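Local coordinates for metallo-beta-lactamase domain-containing protein (Thermotoga maritima, PDB 3H3E), which binds zinc and is probably a metal-dependent hydrolase of the metallo-beta-lactamase superfamily, its precise reaction and substrate being unknown, at residues 34-39 against 57-62. The protein carries 2 engineered substitutions. Sequence-based numbering, arbitrary orientation.
Sequences SVLVDS and LGIDLP
L36 and S39, at the end of a strand, approach P62 of a loop: the CA atoms of S39 and P62 lie 6.0 Å apart, and the backbones are spaced by 7.9 Å between the CA atoms of L36 and L61. Segment 34-39 runs along strand 34-37 and into the turn leading to strand 40-42; segment 57-62 leaves helix 49-56 through a Schellman motif at G58, with positive phi, and heads for strand 64-66. No hydrogen bond joins the two. L36 carries the packing, and its two methyls part company. With CG anti to the backbone N (chi1 -179°), the branch extends toward the loop, where L36 CD2 meets I59 CG2 tip to tip at 3.7 Å. L36 CD1 lies 3.6 Å from P62 CG, toward the CD side of the ring. On the CB side of that same CG corner, the ring meets the carbonyl O of S39. L61 turns instead to F50, L51 and A54 of helix 49-56. The chemistry is thus mostly apolar packing, with one backbone carbonyl against the proline ring: the return loop of the beta-alpha-beta crossover from strand 40-42 to 64-66 packs on the end of the first strand of the 34-37/40-42 hairpin, well away from the zinc.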
ATOM      1  N   SER A  34      -2.828  -5.536  -4.504  1.00 14.43           N
ATOM      2  CA  SER A  34      -4.009  -4.771  -4.895  1.00 14.92           C
ATOM      3  C   SER A  34      -5.132  -5.136  -3.951  1.00 13.70           C
ATOM      4  O   SER A  34      -5.386  -6.311  -3.705  1.00 21.61           O
ATOM      5  CB  SER A  34      -4.427  -5.045  -6.349  1.00 23.81           C
ATOM      6  OG  SER A  34      -5.734  -4.547  -6.619  1.00 10.96           O
ATOM      7  N   VAL A  35      -5.795  -4.122  -3.414  1.00 12.65           N
ATOM      8  CA  VAL A  35      -6.874  -4.338  -2.470  1.00 11.11           C
ATOM      9  C   VAL A  35      -8.007  -3.364  -2.743  1.00 16.45           C
ATOM     10  O   VAL A  35      -7.793  -2.165  -2.882  1.00 19.52           O
ATOM     11  CB  VAL A  35      -6.393  -4.205  -1.013  1.00 13.67           C
ATOM     12  CG1 VAL A  35      -5.683  -2.913  -0.819  1.00 17.00           C
ATOM     13  CG2 VAL A  35      -7.555  -4.280  -0.075  1.00 15.54           C
ATOM     14  N   LEU A  36      -9.212  -3.907  -2.857  1.00 20.16           N
ATOM     15  CA  LEU A  36     -10.418  -3.120  -3.027  1.00 21.05           C
ATOM     16  C   LEU A  36     -10.944  -2.705  -1.658  1.00 25.52           C
ATOM     17  O   LEU A  36     -11.194  -3.542  -0.792  1.00 27.21           O
ATOM     18  CB  LEU A  36     -11.471  -3.935  -3.764  1.00 15.90           C
ATOM     19  CG  LEU A  36     -12.806  -3.248  -4.046  1.00 16.20           C
ATOM     20  CD1 LEU A  36     -12.620  -1.999  -4.880  1.00 14.17           C
ATOM     21  CD2 LEU A  36     -13.693  -4.232  -4.765  1.00 18.71           C
ATOM     22  N   VAL A  37     -11.094  -1.403  -1.466  1.00 22.81           N
ATOM     23  CA  VAL A  37     -11.495  -0.869  -0.182  1.00 21.99           C
ATOM     24  C   VAL A  37     -12.765  -0.074  -0.334  1.00 25.41           C
ATOM     25  O   VAL A  37     -12.725   1.094  -0.684  1.00 32.93           O
ATOM     26  CB  VAL A  37     -10.427   0.057   0.381  1.00 17.68           C
ATOM     27  CG1 VAL A  37     -10.831   0.535   1.764  1.00 17.51           C
ATOM     28  CG2 VAL A  37      -9.092  -0.658   0.424  1.00 14.61           C
ATOM     29  N   ASP A  38     -13.894  -0.712  -0.068  1.00 29.54           N
ATOM     30  CA  ASP A  38     -15.182  -0.084  -0.287  1.00 34.78           C
ATOM     31  C   ASP A  38     -15.249   0.381  -1.725  1.00 28.26           C
ATOM     32  O   ASP A  38     -15.278  -0.429  -2.647  1.00 31.41           O
ATOM     33  CB  ASP A  38     -15.376   1.095   0.668  1.00 52.62           C
ATOM     34  CG  ASP A  38     -16.809   1.218   1.171  1.00 69.07           C
ATOM     35  OD1 ASP A  38     -17.457   0.173   1.412  1.00 69.35           O
ATOM     36  OD2 ASP A  38     -17.276   2.368   1.339  1.00 77.48           O
ATOM     37  N   SER A  39     -15.228   1.689  -1.923  1.00 29.27           N
ATOM     38  CA  SER A  39     -15.509   2.254  -3.240  1.00 38.40           C
ATOM     39  C   SER A  39     -14.268   2.725  -3.990  1.00 36.81           C
ATOM     40  O   SER A  39     -14.364   3.485  -4.952  1.00 38.66           O
ATOM     41  CB  SER A  39     -16.451   3.435  -3.078  1.00 46.79           C
ATOM     42  OG  SER A  39     -15.974   4.280  -2.042  1.00 54.94           O
ATOM     43  N   LEU A  57     -14.973 -13.004  -8.005  1.00 38.69           N
ATOM     44  CA  LEU A  57     -15.906 -12.549  -6.969  1.00 33.78           C
ATOM     45  C   LEU A  57     -17.085 -11.804  -7.572  1.00 36.97           C
ATOM     46  O   LEU A  57     -17.951 -11.319  -6.852  1.00 32.73           O
ATOM     47  CB  LEU A  57     -15.207 -11.619  -5.988  1.00 27.68           C
ATOM     48  CG  LEU A  57     -13.922 -12.134  -5.363  1.00 32.14           C
ATOM     49  CD1 LEU A  57     -12.995 -10.993  -5.018  1.00 34.62           C
ATOM     50  CD2 LEU A  57     -14.247 -12.950  -4.139  1.00 36.81           C
ATOM     51  N   GLY A  58     -17.107 -11.702  -8.896  1.00 42.06           N
ATOM     52  CA  GLY A  58     -18.184 -11.026  -9.594  1.00 40.58           C
ATOM     53  C   GLY A  58     -18.291  -9.567  -9.207  1.00 42.11           C
ATOM     54  O   GLY A  58     -19.388  -9.018  -9.148  1.00 42.73           O
ATOM     55  N   ILE A  59     -17.143  -8.945  -8.944  1.00 41.42           N
ATOM     56  CA  ILE A  59     -17.079  -7.530  -8.580  1.00 37.63           C
ATOM     57  C   ILE A  59     -16.718  -6.614  -9.749  1.00 35.30           C
ATOM     58  O   ILE A  59     -15.813  -6.907 -10.538  1.00 30.76           O
ATOM     59  CB  ILE A  59     -16.037  -7.274  -7.486  1.00 37.32           C
ATOM     60  CG1 ILE A  59     -16.370  -8.067  -6.226  1.00 36.49           C
ATOM     61  CG2 ILE A  59     -15.983  -5.800  -7.154  1.00 37.93           C
ATOM     62  CD1 ILE A  59     -15.183  -8.237  -5.314  1.00 34.14           C
ATOM     63  N   ASP A  60     -17.442  -5.501  -9.844  1.00 36.67           N
ATOM     64  CA  ASP A  60     -17.102  -4.416 -10.755  1.00 35.76           C
ATOM     65  C   ASP A  60     -16.153  -3.452 -10.045  1.00 32.94           C
ATOM     66  O   ASP A  60     -16.439  -3.014  -8.935  1.00 36.55           O
ATOM     67  CB  ASP A  60     -18.363  -3.666 -11.157  1.00 36.83           C
ATOM     68  CG  ASP A  60     -19.341  -4.538 -11.896  1.00 55.53           C
ATOM     69  OD1 ASP A  60     -18.936  -5.143 -12.914  1.00 55.46           O
ATOM     70  OD2 ASP A  60     -20.514  -4.610 -11.462  1.00 67.47           O
ATOM     71  N   LEU A  61     -15.028  -3.120 -10.669  1.00 25.75           N
ATOM     72  CA  LEU A  61     -14.086  -2.221 -10.017  1.00 23.70           C
ATOM     73  C   LEU A  61     -14.559  -0.791 -10.161  1.00 26.86           C
ATOM     74  O   LEU A  61     -15.227  -0.446 -11.140  1.00 26.45           O
ATOM     75  CB  LEU A  61     -12.668  -2.372 -10.569  1.00 17.91           C
ATOM     76  CG  LEU A  61     -12.053  -3.765 -10.540  1.00 17.63           C
ATOM     77  CD1 LEU A  61     -10.670  -3.663 -11.104  1.00 15.44           C
ATOM     78  CD2 LEU A  61     -12.040  -4.344  -9.143  1.00 14.73           C
ATOM     79  N   PRO A  62     -14.207   0.052  -9.185  1.00 23.45           N
ATOM     80  CA  PRO A  62     -14.721   1.413  -9.136  1.00 26.09           C
ATOM     81  C   PRO A  62     -13.917   2.328 -10.047  1.00 31.34           C
ATOM     82  O   PRO A  62     -12.878   1.958 -10.591  1.00 32.94           O
ATOM     83  CB  PRO A  62     -14.496   1.815  -7.678  1.00 24.80           C
ATOM     84  CG  PRO A  62     -13.698   0.666  -7.042  1.00 24.39           C
ATOM     85  CD  PRO A  62     -13.198  -0.175  -8.144  1.00 23.65           C
TER